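Local coordinates for leucine aminopeptidase 1 (Caenorhabditis elegans, PDB 2HC9), which removes N-terminal amino acids, preferably leucine, from peptides as a zinc-dependent M17 aminopeptidase and probably serves in digestion, at residues 91-96 with 124-129. The protein carries 1 engineered substitution. Sequence-based numbering, arbitrary orientation. Where two conformers were deposited one is given.
Sequences HSIYKE and VAAIAR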
ATOM      1  N   HIS A  91      26.571 -26.115   5.174  1.00 18.54           N
ATOM      2  CA  HIS A  91      25.464 -25.361   5.779  1.00 17.73           C
ATOM      3  C   HIS A  91      24.732 -26.084   6.897  1.00 19.37           C
ATOM      4  O   HIS A  91      24.220 -25.424   7.802  1.00 19.63           O
ATOM      5  CB  HIS A  91      24.477 -24.861   4.726  1.00 17.79           C
ATOM      6  CG  HIS A  91      25.128 -24.024   3.687  1.00 18.48           C
ATOM      7  ND1 HIS A  91      25.855 -24.575   2.656  1.00 20.76           N
ATOM      8  CD2 HIS A  91      25.240 -22.681   3.556  1.00 20.05           C
ATOM      9  CE1 HIS A  91      26.347 -23.610   1.906  1.00 21.81           C
ATOM     10  NE2 HIS A  91      25.994 -22.453   2.428  1.00 17.66           N
ATOM     11  N   SER A  92      24.680 -27.421   6.831  1.00 17.19           N
ATOM     12  CA  SER A  92      24.048 -28.230   7.874  0.50 18.63           C
ATOM     13  C   SER A  92      24.757 -28.083   9.215  1.00 20.47           C
ATOM     14  O   SER A  92      24.120 -28.115  10.269  1.00 17.32           O
ATOM     15  CB  SER A  92      24.023 -29.717   7.488  0.50 15.61           C
ATOM     16  OG  SER A  92      23.223 -29.947   6.343  0.50  8.71           O
ATOM     17  N   ILE A  93      26.086 -27.960   9.175  1.00 18.27           N
ATOM     18  CA  ILE A  93      26.846 -27.698  10.431  1.00 15.32           C
ATOM     19  C   ILE A  93      26.407 -26.369  11.032  1.00 21.03           C
ATOM     20  O   ILE A  93      26.037 -26.297  12.188  1.00 17.98           O
ATOM     21  CB  ILE A  93      28.368 -27.672  10.202  1.00 16.29           C
ATOM     22  CG1 ILE A  93      28.837 -29.065   9.729  1.00 16.68           C
ATOM     23  CG2 ILE A  93      29.106 -27.220  11.503  1.00 18.56           C
ATOM     24  CD1 ILE A  93      30.284 -29.076   9.257  1.00 18.12           C
ATOM     25  N   TYR A  94      26.408 -25.323  10.218  1.00 18.68           N
ATOM     26  CA  TYR A  94      25.971 -24.025  10.714  1.00 21.71           C
ATOM     27  C   TYR A  94      24.560 -24.082  11.287  1.00 17.39           C
ATOM     28  O   TYR A  94      24.312 -23.561  12.367  1.00 18.62           O
ATOM     29  CB  TYR A  94      26.035 -22.983   9.611  1.00 19.49           C
ATOM     30  CG  TYR A  94      25.753 -21.566  10.093  1.00 19.18           C
ATOM     31  CD1 TYR A  94      26.784 -20.763  10.579  1.00 18.10           C
ATOM     32  CD2 TYR A  94      24.462 -21.037  10.063  1.00 19.58           C
ATOM     33  CE1 TYR A  94      26.548 -19.445  10.982  1.00 22.17           C
ATOM     34  CE2 TYR A  94      24.196 -19.719  10.501  1.00 22.44           C
ATOM     35  CZ  TYR A  94      25.244 -18.929  10.943  1.00 23.72           C
ATOM     36  OH  TYR A  94      25.005 -17.624  11.346  1.00 23.23           O
ATOM     37  N   LYS A  95      23.639 -24.721  10.567  1.00 18.35           N
ATOM     38  CA  LYS A  95      22.247 -24.814  11.035  1.00 19.13           C
ATOM     39  C   LYS A  95      22.112 -25.432  12.436  1.00 19.60           C
ATOM     40  O   LYS A  95      21.314 -24.978  13.265  1.00 17.51           O
ATOM     41  CB  LYS A  95      21.421 -25.635  10.029  1.00 23.69           C
ATOM     42  CG  LYS A  95      19.952 -25.769  10.413  1.00 28.13           C
ATOM     43  CD  LYS A  95      19.153 -26.571   9.425  1.00 34.35           C
ATOM     44  CE  LYS A  95      19.542 -28.042   9.463  1.00 45.13           C
ATOM     45  NZ  LYS A  95      20.269 -28.404   8.211  1.00 48.75           N
ATOM     46  N   GLU A  96      22.882 -26.489  12.687  1.00 18.32           N
ATOM     47  CA  GLU A  96      22.796 -27.222  13.948  1.00 19.28           C
ATOM     48  C   GLU A  96      23.602 -26.559  15.060  1.00 18.21           C
ATOM     49  O   GLU A  96      23.244 -26.648  16.234  1.00 18.92           O
ATOM     50  CB  GLU A  96      23.291 -28.674  13.763  1.00 20.36           C
ATOM     51  CG  GLU A  96      22.456 -29.514  12.772  1.00 23.96           C
ATOM     52  CD  GLU A  96      20.964 -29.626  13.112  1.00 27.65           C
ATOM     53  OE1 GLU A  96      20.542 -29.303  14.232  1.00 25.02           O
ATOM     54  OE2 GLU A  96      20.203 -30.088  12.231  1.00 38.59           O
ATOM     55  N   VAL A 124      35.310 -26.362   8.586  1.00 15.80           N
ATOM     56  CA  VAL A 124      35.991 -25.433   9.500  1.00 14.77           C
ATOM     57  C   VAL A 124      35.354 -24.021   9.428  1.00 13.40           C
ATOM     58  O   VAL A 124      35.035 -23.425  10.456  1.00 16.35           O
ATOM     59  CB  VAL A 124      37.511 -25.392   9.230  1.00 17.43           C
ATOM     60  CG1 VAL A 124      38.176 -24.217   9.992  1.00 17.42           C
ATOM     61  CG2 VAL A 124      38.135 -26.726   9.626  1.00 18.01           C
ATOM     62  N   ALA A 125      35.146 -23.524   8.208  1.00 17.96           N
ATOM     63  CA  ALA A 125      34.598 -22.177   8.033  1.00 17.28           C
ATOM     64  C   ALA A 125      33.217 -22.096   8.689  1.00 18.55           C
ATOM     65  O   ALA A 125      32.907 -21.124   9.399  1.00 17.64           O
ATOM     66  CB  ALA A 125      34.496 -21.837   6.558  1.00 21.66           C
ATOM     67  N   ALA A 126      32.388 -23.116   8.446  1.00 19.01           N
ATOM     68  CA  ALA A 126      31.037 -23.143   9.016  1.00 17.14           C
ATOM     69  C   ALA A 126      31.085 -23.057  10.542  1.00 18.15           C
ATOM     70  O   ALA A 126      30.256 -22.363  11.140  1.00 17.02           O
ATOM     71  CB  ALA A 126      30.277 -24.409   8.587  1.00 17.63           C
ATOM     72  N   ILE A 127      32.030 -23.770  11.176  1.00 17.77           N
ATOM     73  CA  ILE A 127      32.157 -23.685  12.657  1.00 15.44           C
ATOM     74  C   ILE A 127      32.614 -22.287  13.089  1.00 15.88           C
ATOM     75  O   ILE A 127      32.059 -21.693  14.029  1.00 17.31           O
ATOM     76  CB  ILE A 127      33.140 -24.763  13.211  1.00 17.17           C
ATOM     77  CG1 ILE A 127      32.603 -26.184  12.986  1.00 17.97           C
ATOM     78  CG2 ILE A 127      33.452 -24.530  14.699  1.00 19.05           C
ATOM     79  CD1 ILE A 127      33.666 -27.302  13.197  1.00 18.55           C
ATOM     80  N   ALA A 128      33.632 -21.766  12.402  1.00 16.12           N
ATOM     81  CA  ALA A 128      34.160 -20.436  12.689  1.00 14.59           C
ATOM     82  C   ALA A 128      33.070 -19.364  12.668  1.00 17.43           C
ATOM     83  O   ALA A 128      33.056 -18.481  13.525  1.00 18.56           O
ATOM     84  CB  ALA A 128      35.275 -20.084  11.686  1.00 18.20           C
ATOM     85  N   ARG A 129      32.139 -19.458  11.712  1.00 15.59           N
ATOM     86  CA  ARG A 129      31.080 -18.424  11.533  1.00 19.68           C
ATOM     87  C   ARG A 129      30.201 -18.297  12.781  1.00 19.22           C
ATOM     88  O   ARG A 129      29.538 -17.270  12.964  1.00 18.03           O
ATOM     89  CB  ARG A 129      30.116 -18.739  10.348  1.00 19.79           C
ATOM     90  CG  ARG A 129      30.739 -19.054   8.987  1.00 27.81           C
ATOM     91  CD  ARG A 129      29.687 -19.484   7.913  1.00 28.55           C
ATOM     92  NE  ARG A 129      30.286 -20.188   6.752  1.00 23.69           N
ATOM     93  CZ  ARG A 129      31.046 -19.581   5.831  1.00 27.61           C
ATOM     94  NH1 ARG A 129      31.569 -20.275   4.812  1.00 28.54           N
ATOM     95  NH2 ARG A 129      31.300 -18.274   5.928  1.00 17.76           N
TER
HETATM   96  O   HOH W   1      27.287 -16.222  11.562  1.00 21.94           O
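Ile93 and Tyr94 pack against Ala126, Ile127 and Arg129 where two near-parallel helices lie side by side in the macro-like N-terminal domain of this M17 aminopeptidase. Helices 90-97 and 120-128 flank the same face of the domain's six-stranded mixed sheet. The axes of segments 91-96 and 124-128 cross at -23° and come within 8.4 Å. Such close spacing fits the small residue at the centre, since Ala126 brings only a methyl group toward helix 90-97. No direct hydrogen bond joins the two segments.

On the sheet side the contact is aliphatic. Ile93 CB sits 4.1 Å from Ala126 CB. Its CG2 branch, anti to the backbone N, reaches Ile127 CG1 at 3.9 Å, and the two isoleucine side chains run at a slant to each other. Beneath them, Ile93 also touches Val77 of strand 72-77 and Ile127 touches Phe111 of strand 108-114.

Tyr94 closes the other side. With CG anti to the backbone N (chi1 -173°), its ring reaches over to Ala126 and Arg129. Ala126 O lies at the ring edge, close to the ring plane and 3.9 Å from CD1. The side chain of Arg129 runs across the tyrosine at about a right angle, and its CB meets CE1 obliquely at 3.7 Å. The guanidinium belongs to another set of contacts: NH1 forms a salt bridge with Asp398, and NH2 hydrogen-bonds to Thr469 O. An alanine in place of Tyr94 would lose the ring and hydroxyl, and is likely to leave a gap beside Arg129 CB and break the water link between the two segments. That water lies in the ring plane, accepts from Tyr94 OH at 2.7 Å and donates to Arg129 O at 2.9 Å.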